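Long-range contact in histidine triad (HIT) protein (Sinorhizobium meliloti, PDB 3NRD), which probably binds nucleotides through this HIT (histidine triad) domain, one part of a longer protein: residues L11-Q25 / L28-Q42. Sequence-based numbering, arbitrary orientation.
Sequences LERDGIPIGTLGLCQ and LMNDRRWPWLILVPQ. With SO4 (sulfate ion), chain I.
The carboxamides of Q25 and Q42 meet with their planes 79° apart, NE2 of Q25 donating to OE1 of Q42 over 3.0 Å. OE1 lies in the plane of the Q25 amide, the donor 22° off the Q42 carbonyl plane. CG of Q42 stands anti to its carbonyl carbon (chi1 -58°) and the chain runs extended beyond it, bringing NE2 back over the carbonyl of L23. There O of L23 is gripped from opposite faces, by backbone N of Q42 at 2.9 Å and by NE2, which comes from well above the carbonyl plane. NE2 also donates to O4 of the sulfate, an ion probably from the crystallisation liquor, at 3.2 Å. Without the Q42 carboxamide, as with an alanine here, the Q25 amide would probably lose this acceptor and be freer to turn, and L23 O would keep, of these two donors, just the backbone N. Strand 24-29 is the shared middle of two successive antiparallel hairpins, with 15-20 on one side and 36-41 on the other, in the five-stranded sheet of the HIT fold. SG of C24 rests 3.8 Å from CD of P41. At the far end, N30 N donates to D14 O, and CD1 of I16 lies 3.8 Å from OD1 of N30, an oxygen that accepts from W119 N. From helix 9-14, L11 lies over one face of strand 36-41, CD2 against CD1 of I38 at 3.7 Å and CD1 against CG2 of V40.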
ATOM      1  N   LEU A  11      -2.508  14.731  -9.818  1.00 23.55           N
ATOM      2  CA  LEU A  11      -2.784  14.742  -8.367  1.00 23.17           C
ATOM      3  C   LEU A  11      -3.318  16.102  -7.897  1.00 25.21           C
ATOM      4  O   LEU A  11      -4.110  16.188  -6.922  1.00 25.49           O
ATOM      5  CB  LEU A  11      -1.529  14.394  -7.560  1.00 22.62           C
ATOM      6  CG  LEU A  11      -0.853  13.023  -7.716  1.00 21.71           C
ATOM      7  CD1 LEU A  11       0.331  12.825  -6.753  1.00 18.76           C
ATOM      8  CD2 LEU A  11      -1.840  11.916  -7.485  1.00 20.11           C
ATOM      9  N   GLU A  12      -2.848  17.159  -8.553  1.00 26.66           N
ATOM     10  CA  GLU A  12      -3.365  18.513  -8.373  1.00 27.97           C
ATOM     11  C   GLU A  12      -4.847  18.536  -8.716  1.00 28.33           C
ATOM     12  O   GLU A  12      -5.672  19.014  -7.926  1.00 27.87           O
ATOM     13  CB  GLU A  12      -2.591  19.491  -9.265  1.00 29.05           C
ATOM     14  CG  GLU A  12      -2.960  20.963  -9.150  1.00 32.82           C
ATOM     15  CD  GLU A  12      -2.282  21.599  -7.984  1.00 38.69           C
ATOM     16  OE1 GLU A  12      -1.062  21.873  -8.094  1.00 42.93           O
ATOM     17  OE2 GLU A  12      -2.956  21.808  -6.949  1.00 41.28           O
ATOM     18  N   ARG A  13      -5.168  17.988  -9.878  1.00 28.38           N
ATOM     19  CA  ARG A  13      -6.542  17.962 -10.362  1.00 29.16           C
ATOM     20  C   ARG A  13      -7.464  17.067  -9.529  1.00 27.92           C
ATOM     21  O   ARG A  13      -8.563  17.492  -9.196  1.00 27.87           O
ATOM     22  CB  ARG A  13      -6.595  17.506 -11.822  1.00 29.96           C
ATOM     23  CG  ARG A  13      -7.966  17.765 -12.461  1.00 36.16           C
ATOM     24  CD  ARG A  13      -8.054  17.245 -13.874  1.00 42.19           C
ATOM     25  NE  ARG A  13      -7.925  15.777 -13.867  1.00 46.38           N
ATOM     26  CZ  ARG A  13      -7.059  15.049 -14.583  1.00 49.51           C
ATOM     27  NH1 ARG A  13      -6.184  15.598 -15.444  1.00 50.81           N
ATOM     28  NH2 ARG A  13      -7.082  13.722 -14.450  1.00 50.40           N
ATOM     29  N   ASP A  14      -7.029  15.840  -9.217  1.00 26.22           N
ATOM     30  CA  ASP A  14      -7.918  14.846  -8.620  1.00 25.61           C
ATOM     31  C   ASP A  14      -8.056  14.924  -7.105  1.00 24.52           C
ATOM     32  O   ASP A  14      -8.911  14.250  -6.552  1.00 24.07           O
ATOM     33  CB  ASP A  14      -7.470  13.412  -9.015  1.00 25.14           C
ATOM     34  CG  ASP A  14      -7.706  13.099 -10.491  1.00 27.67           C
ATOM     35  OD1 ASP A  14      -8.447  13.820 -11.195  1.00 29.20           O
ATOM     36  OD2 ASP A  14      -7.155  12.085 -10.948  1.00 31.83           O
ATOM     37  N   GLY A  15      -7.181  15.676  -6.445  1.00 24.56           N
ATOM     38  CA  GLY A  15      -7.126  15.736  -5.001  1.00 24.51           C
ATOM     39  C   GLY A  15      -7.343  17.161  -4.538  1.00 25.08           C
ATOM     40  O   GLY A  15      -6.929  18.101  -5.225  1.00 26.91           O
ATOM     41  N   ILE A  16      -7.993  17.319  -3.386  1.00 24.65           N
ATOM     42  CA  ILE A  16      -8.214  18.617  -2.761  1.00 24.19           C
ATOM     43  C   ILE A  16      -7.142  18.809  -1.683  1.00 23.56           C
ATOM     44  O   ILE A  16      -7.007  17.941  -0.845  1.00 21.20           O
ATOM     45  CB  ILE A  16      -9.573  18.659  -2.078  1.00 24.76           C
ATOM     46  CG1 ILE A  16     -10.723  18.456  -3.099  1.00 25.27           C
ATOM     47  CG2 ILE A  16      -9.717  19.991  -1.291  1.00 25.00           C
ATOM     48  CD1 ILE A  16     -12.042  17.936  -2.483  1.00 25.15           C
ATOM     49  N   PRO A  17      -6.388  19.940  -1.684  1.00 23.75           N
ATOM     50  CA  PRO A  17      -5.387  20.128  -0.620  1.00 23.51           C
ATOM     51  C   PRO A  17      -6.035  20.272   0.733  1.00 23.78           C
ATOM     52  O   PRO A  17      -7.026  20.927   0.832  1.00 24.76           O
ATOM     53  CB  PRO A  17      -4.680  21.431  -0.999  1.00 23.53           C
ATOM     54  CG  PRO A  17      -5.585  22.129  -1.874  1.00 24.91           C
ATOM     55  CD  PRO A  17      -6.464  21.114  -2.564  1.00 25.30           C
ATOM     56  N   ILE A  18      -5.545  19.572   1.731  1.00 24.32           N
ATOM     57  CA  ILE A  18      -6.053  19.723   3.105  1.00 25.73           C
ATOM     58  C   ILE A  18      -4.957  19.962   4.154  1.00 26.33           C
ATOM     59  O   ILE A  18      -5.253  19.941   5.342  1.00 28.56           O
ATOM     60  CB  ILE A  18      -6.969  18.511   3.520  1.00 25.43           C
ATOM     61  CG1 ILE A  18      -6.217  17.191   3.547  1.00 25.33           C
ATOM     62  CG2 ILE A  18      -8.175  18.383   2.558  1.00 25.81           C
ATOM     63  CD1 ILE A  18      -7.066  16.058   4.057  1.00 22.94           C
ATOM     64  N   GLY A  19      -3.725  20.212   3.722  1.00 26.62           N
ATOM     65  CA  GLY A  19      -2.619  20.513   4.629  1.00 26.73           C
ATOM     66  C   GLY A  19      -1.334  19.815   4.233  1.00 25.66           C
ATOM     67  O   GLY A  19      -1.288  19.046   3.287  1.00 24.91           O
ATOM     68  N   THR A  20      -0.293  20.118   4.982  1.00 25.76           N
ATOM     69  CA  THR A  20       1.015  19.509   4.834  1.00 25.53           C
ATOM     70  C   THR A  20       1.431  19.033   6.194  1.00 24.53           C
ATOM     71  O   THR A  20       1.102  19.673   7.186  1.00 25.52           O
ATOM     72  CB  THR A  20       2.006  20.548   4.290  1.00 26.40           C
ATOM     73  OG1 THR A  20       1.483  21.054   3.050  1.00 26.77           O
ATOM     74  CG2 THR A  20       3.375  19.945   4.041  1.00 26.97           C
ATOM     75  N   LEU A  21       2.129  17.909   6.225  1.00 23.68           N
ATOM     76  CA  LEU A  21       2.772  17.370   7.415  1.00 24.22           C
ATOM     77  C   LEU A  21       4.217  17.860   7.349  1.00 24.56           C
ATOM     78  O   LEU A  21       4.415  19.005   6.951  1.00 26.91           O
ATOM     79  CB  LEU A  21       2.601  15.853   7.460  1.00 23.00           C
ATOM     80  CG  LEU A  21       1.159  15.339   7.552  1.00 23.29           C
ATOM     81  CD1 LEU A  21       1.159  13.809   7.537  1.00 21.80           C
ATOM     82  CD2 LEU A  21       0.410  15.867   8.777  1.00 19.50           C
ATOM     83  N   GLY A  22       5.215  17.089   7.755  1.00 23.81           N
ATOM     84  CA  GLY A  22       6.603  17.509   7.600  1.00 23.94           C
ATOM     85  C   GLY A  22       7.158  17.219   6.221  1.00 23.24           C
ATOM     86  O   GLY A  22       7.714  18.074   5.532  1.00 24.07           O
ATOM     87  N   LEU A  23       7.059  15.970   5.850  1.00 21.98           N
ATOM     88  CA  LEU A  23       7.534  15.520   4.567  1.00 21.84           C
ATOM     89  C   LEU A  23       6.425  15.559   3.510  1.00 21.46           C
ATOM     90  O   LEU A  23       6.706  15.940   2.371  1.00 20.44           O
ATOM     91  CB  LEU A  23       8.069  14.108   4.689  1.00 20.83           C
ATOM     92  CG  LEU A  23       8.529  13.416   3.398  1.00 21.50           C
ATOM     93  CD1 LEU A  23       9.611  14.203   2.710  1.00 21.66           C
ATOM     94  CD2 LEU A  23       8.979  11.984   3.753  1.00 18.70           C
ATOM     95  N   CYS A  24       5.216  15.122   3.882  1.00 20.74           N
ATOM     96  CA  CYS A  24       4.144  14.869   2.926  1.00 21.16           C
ATOM     97  C   CYS A  24       3.101  15.978   2.878  1.00 22.11           C
ATOM     98  O   CYS A  24       2.632  16.421   3.922  1.00 22.72           O
ATOM     99  CB  CYS A  24       3.429  13.582   3.249  1.00 20.00           C
ATOM    100  SG  CYS A  24       4.400  12.117   2.910  1.00 23.46           S
ATOM    101  N   GLN A  25       2.759  16.429   1.667  1.00 22.68           N
ATOM    102  CA  GLN A  25       1.506  17.124   1.426  1.00 23.47           C
ATOM    103  C   GLN A  25       0.371  16.111   1.557  1.00 23.42           C
ATOM    104  O   GLN A  25       0.538  14.954   1.166  1.00 22.43           O
ATOM    105  CB  GLN A  25       1.459  17.720   0.035  1.00 24.71           C
ATOM    106  CG  GLN A  25       2.383  18.913  -0.162  1.00 26.66           C
ATOM    107  CD  GLN A  25       2.423  19.418  -1.592  1.00 28.82           C
ATOM    108  OE1 GLN A  25       1.504  19.179  -2.360  1.00 28.01           O
ATOM    109  NE2 GLN A  25       3.524  20.105  -1.962  1.00 30.41           N
ATOM    110  N   LEU A  28      -7.142  15.246  -0.124  1.00 21.31           N
ATOM    111  CA  LEU A  28      -8.330  14.417  -0.065  1.00 21.02           C
ATOM    112  C   LEU A  28      -8.629  14.082  -1.490  1.00 20.83           C
ATOM    113  O   LEU A  28      -8.874  14.994  -2.273  1.00 22.77           O
ATOM    114  CB  LEU A  28      -9.499  15.192   0.561  1.00 20.53           C
ATOM    115  CG  LEU A  28     -10.886  14.553   0.580  1.00 22.63           C
ATOM    116  CD1 LEU A  28     -10.925  13.325   1.573  1.00 22.72           C
ATOM    117  CD2 LEU A  28     -11.956  15.613   0.884  1.00 19.59           C
HETATM  118  N   MSE A  29      -8.593  12.814  -1.854  1.00 20.14           N
HETATM  119  CA  MSE A  29      -8.979  12.373  -3.183  0.50 20.23           C
HETATM  120  C   MSE A  29     -10.420  12.794  -3.380  1.00 20.94           C
HETATM  121  O   MSE A  29     -11.253  12.562  -2.485  1.00 20.53           O
HETATM  122  CB  MSE A  29      -8.836  10.853  -3.306  0.50 19.81           C
HETATM  123  CG  MSE A  29      -9.226  10.267  -4.634  0.50 20.54           C
HETATM  124 SE   MSE A  29      -8.044  10.766  -6.049  0.38 20.85          SE
HETATM  125  CE  MSE A  29      -6.670   9.394  -5.818  0.50 20.36           C
ATOM    126  N   ASN A  30     -10.721  13.417  -4.523  1.00 21.00           N
ATOM    127  CA  ASN A  30     -12.043  13.942  -4.719  1.00 21.66           C
ATOM    128  C   ASN A  30     -13.004  12.859  -5.219  1.00 22.24           C
ATOM    129  O   ASN A  30     -13.533  12.924  -6.330  1.00 23.18           O
ATOM    130  CB  ASN A  30     -12.015  15.134  -5.639  1.00 22.23           C
ATOM    131  CG  ASN A  30     -13.311  15.923  -5.600  1.00 23.90           C
ATOM    132  OD1 ASN A  30     -14.182  15.697  -4.759  1.00 23.97           O
ATOM    133  ND2 ASN A  30     -13.428  16.864  -6.499  1.00 25.00           N
ATOM    134  N   ASP A  31     -13.254  11.890  -4.348  1.00 21.77           N
ATOM    135  CA  ASP A  31     -14.172  10.818  -4.610  1.00 22.52           C
ATOM    136  C   ASP A  31     -14.759  10.513  -3.255  1.00 22.41           C
ATOM    137  O   ASP A  31     -14.151   9.823  -2.479  1.00 21.93           O
ATOM    138  CB  ASP A  31     -13.434   9.638  -5.190  1.00 21.66           C
ATOM    139  CG  ASP A  31     -14.347   8.540  -5.626  1.00 23.62           C
ATOM    140  OD1 ASP A  31     -15.559   8.549  -5.309  1.00 23.97           O
ATOM    141  OD2 ASP A  31     -13.839   7.653  -6.325  1.00 24.44           O
ATOM    142  N   ARG A  32     -15.945  11.035  -2.981  1.00 23.18           N
ATOM    143  CA  ARG A  32     -16.577  10.834  -1.676  1.00 24.17           C
ATOM    144  C   ARG A  32     -17.090   9.400  -1.399  1.00 23.25           C
ATOM    145  O   ARG A  32     -17.540   9.124  -0.287  1.00 23.12           O
ATOM    146  CB  ARG A  32     -17.695  11.882  -1.439  1.00 25.46           C
ATOM    147  CG  ARG A  32     -19.038  11.638  -2.111  1.00 29.82           C
ATOM    148  CD  ARG A  32     -20.158  12.550  -1.504  1.00 36.33           C
ATOM    149  NE  ARG A  32     -20.106  12.701  -0.030  1.00 38.15           N
ATOM    150  N   ARG A  33     -17.023   8.492  -2.374  1.00 22.70           N
ATOM    151  CA  ARG A  33     -17.491   7.114  -2.160  1.00 22.79           C
ATOM    152  C   ARG A  33     -16.742   6.403  -1.043  1.00 22.31           C
ATOM    153  O   ARG A  33     -17.338   5.567  -0.379  1.00 22.52           O
ATOM    154  CB  ARG A  33     -17.377   6.300  -3.433  1.00 23.17           C
ATOM    155  CG  ARG A  33     -18.373   6.752  -4.515  1.00 23.32           C
ATOM    156  CD  ARG A  33     -18.177   5.915  -5.748  1.00 23.56           C
ATOM    157  NE  ARG A  33     -16.872   6.153  -6.373  1.00 21.48           N
ATOM    158  CZ  ARG A  33     -16.325   5.354  -7.296  1.00 23.23           C
ATOM    159  NH1 ARG A  33     -16.966   4.255  -7.760  1.00 23.54           N
ATOM    160  NH2 ARG A  33     -15.142   5.680  -7.817  1.00 23.18           N
ATOM    161  N   TRP A  34     -15.457   6.739  -0.843  1.00 21.13           N
ATOM    162  CA  TRP A  34     -14.711   6.293   0.344  1.00 21.02           C
ATOM    163  C   TRP A  34     -13.894   7.462   0.863  1.00 20.72           C
ATOM    164  O   TRP A  34     -13.400   8.247   0.055  1.00 22.44           O
ATOM    165  CB  TRP A  34     -13.763   5.124   0.049  1.00 20.43           C
ATOM    166  CG  TRP A  34     -14.294   4.080  -0.812  1.00 20.05           C
ATOM    167  CD1 TRP A  34     -14.870   2.917  -0.426  1.00 22.15           C
ATOM    168  CD2 TRP A  34     -14.273   4.074  -2.229  1.00 20.16           C
ATOM    169  NE1 TRP A  34     -15.218   2.176  -1.529  1.00 22.69           N
ATOM    170  CE2 TRP A  34     -14.844   2.870  -2.650  1.00 20.72           C
ATOM    171  CE3 TRP A  34     -13.818   4.982  -3.202  1.00 21.77           C
ATOM    172  CZ2 TRP A  34     -14.977   2.547  -4.001  1.00 22.00           C
ATOM    173  CZ3 TRP A  34     -13.962   4.660  -4.537  1.00 20.14           C
ATOM    174  CH2 TRP A  34     -14.556   3.469  -4.925  1.00 21.05           C
ATOM    175  N   PRO A  35     -13.767   7.620   2.192  1.00 21.26           N
ATOM    176  CA  PRO A  35     -12.828   8.662   2.671  1.00 20.53           C
ATOM    177  C   PRO A  35     -11.392   8.271   2.340  1.00 20.08           C
ATOM    178  O   PRO A  35     -10.852   7.275   2.872  1.00 20.64           O
ATOM    179  CB  PRO A  35     -13.085   8.734   4.168  1.00 20.99           C
ATOM    180  CG  PRO A  35     -14.396   7.981   4.403  1.00 22.12           C
ATOM    181  CD  PRO A  35     -14.539   7.002   3.291  1.00 21.82           C
ATOM    182  N   TRP A  36     -10.773   9.071   1.477  1.00 19.44           N
ATOM    183  CA  TRP A  36      -9.572   8.671   0.731  1.00 18.72           C
ATOM    184  C   TRP A  36      -8.630   9.858   0.689  1.00 18.10           C
ATOM    185  O   TRP A  36      -8.981  10.915   0.155  1.00 17.61           O
ATOM    186  CB  TRP A  36     -10.032   8.247  -0.643  1.00 18.74           C
ATOM    187  CG  TRP A  36      -9.029   7.769  -1.611  1.00 18.85           C
ATOM    188  CD1 TRP A  36      -7.681   7.773  -1.497  1.00 20.40           C
ATOM    189  CD2 TRP A  36      -9.321   7.258  -2.891  1.00 18.89           C
ATOM    190  NE1 TRP A  36      -7.114   7.296  -2.631  1.00 21.35           N
ATOM    191  CE2 TRP A  36      -8.104   6.971  -3.513  1.00 20.93           C
ATOM    192  CE3 TRP A  36     -10.515   7.025  -3.588  1.00 22.71           C
ATOM    193  CZ2 TRP A  36      -8.027   6.451  -4.804  1.00 22.94           C
ATOM    194  CZ3 TRP A  36     -10.446   6.511  -4.869  1.00 23.42           C
ATOM    195  CH2 TRP A  36      -9.212   6.230  -5.466  1.00 23.77           C
ATOM    196  N   LEU A  37      -7.468   9.679   1.307  1.00 17.57           N
ATOM    197  CA  LEU A  37      -6.423  10.667   1.377  1.00 18.21           C
ATOM    198  C   LEU A  37      -5.239  10.184   0.583  1.00 18.74           C
ATOM    199  O   LEU A  37      -5.006   8.962   0.449  1.00 18.82           O
ATOM    200  CB  LEU A  37      -5.976  10.853   2.806  1.00 17.78           C
ATOM    201  CG  LEU A  37      -7.099  11.184   3.800  1.00 19.27           C
ATOM    202  CD1 LEU A  37      -6.500  11.378   5.182  1.00 18.55           C
ATOM    203  CD2 LEU A  37      -7.896  12.408   3.379  1.00 19.31           C
ATOM    204  N   ILE A  38      -4.462  11.124   0.082  1.00 18.90           N
ATOM    205  CA  ILE A  38      -3.144  10.785  -0.409  1.00 19.51           C
ATOM    206  C   ILE A  38      -2.090  11.621   0.276  1.00 18.47           C
ATOM    207  O   ILE A  38      -2.339  12.786   0.608  1.00 19.75           O
ATOM    208  CB  ILE A  38      -3.016  10.871  -1.964  1.00 20.20           C
ATOM    209  CG1 ILE A  38      -3.197  12.268  -2.498  1.00 23.72           C
ATOM    210  CG2 ILE A  38      -4.062   9.970  -2.593  1.00 23.88           C
ATOM    211  CD1 ILE A  38      -2.867  12.391  -4.006  1.00 25.95           C
ATOM    212  N   LEU A  39      -0.939  10.990   0.490  1.00 17.40           N
ATOM    213  CA  LEU A  39       0.230  11.624   1.089  0.50 17.38           C
ATOM    214  C   LEU A  39       1.271  11.714  -0.004  1.00 17.29           C
ATOM    215  O   LEU A  39       1.584  10.709  -0.627  1.00 17.68           O
ATOM    216  CB  LEU A  39       0.777  10.828   2.263  0.50 16.80           C
ATOM    217  CG  LEU A  39       0.165  11.232   3.602  0.50 17.22           C
ATOM    218  CD1 LEU A  39      -1.321  10.832   3.657  0.50 17.32           C
ATOM    219  CD2 LEU A  39       0.959  10.623   4.746  0.50 14.43           C
ATOM    220  N   VAL A  40       1.778  12.912  -0.265  1.00 17.50           N
ATOM    221  CA  VAL A  40       2.742  13.113  -1.365  1.00 17.12           C
ATOM    222  C   VAL A  40       4.005  13.655  -0.729  1.00 17.06           C
ATOM    223  O   VAL A  40       4.012  14.829  -0.335  1.00 16.94           O
ATOM    224  CB  VAL A  40       2.216  14.055  -2.421  1.00 17.67           C
ATOM    225  CG1 VAL A  40       3.293  14.211  -3.583  1.00 15.61           C
ATOM    226  CG2 VAL A  40       0.853  13.561  -2.920  1.00 15.55           C
ATOM    227  N   PRO A  41       5.030  12.795  -0.549  1.00 17.85           N
ATOM    228  CA  PRO A  41       6.309  13.267  -0.009  1.00 18.83           C
ATOM    229  C   PRO A  41       6.895  14.307  -0.932  1.00 19.70           C
ATOM    230  O   PRO A  41       6.992  14.069  -2.136  1.00 20.70           O
ATOM    231  CB  PRO A  41       7.203  12.034  -0.030  1.00 18.78           C
ATOM    232  CG  PRO A  41       6.349  10.892  -0.277  1.00 19.26           C
ATOM    233  CD  PRO A  41       5.038  11.335  -0.773  1.00 17.58           C
ATOM    234  N   GLN A  42       7.355  15.418  -0.376  1.00 20.52           N
ATOM    235  CA  GLN A  42       7.793  16.568  -1.183  1.00 21.86           C
ATOM    236  C   GLN A  42       9.272  16.461  -1.549  1.00 22.18           C
ATOM    237  O   GLN A  42      10.082  17.339  -1.232  1.00 23.69           O
ATOM    238  CB  GLN A  42       7.509  17.827  -0.419  1.00 22.55           C
ATOM    239  CG  GLN A  42       6.060  17.994  -0.042  1.00 23.15           C
ATOM    240  CD  GLN A  42       5.862  19.181   0.865  1.00 25.10           C
ATOM    241  OE1 GLN A  42       5.371  20.206   0.429  1.00 24.23           O
ATOM    242  NE2 GLN A  42       6.248  19.043   2.132  1.00 25.29           N
TER
HETATM  243  S   SO4 I 215       7.051  21.368   5.946  0.50 50.93           S
HETATM  244  O1  SO4 I 215       6.676  20.864   7.246  0.50 50.48           O
HETATM  245  O2  SO4 I 215       6.626  22.768   5.925  0.50 51.25           O
HETATM  246  O3  SO4 I 215       8.495  21.256   5.764  0.50 48.96           O
HETATM  247  O4  SO4 I 215       6.370  20.608   4.909  0.50 49.79           O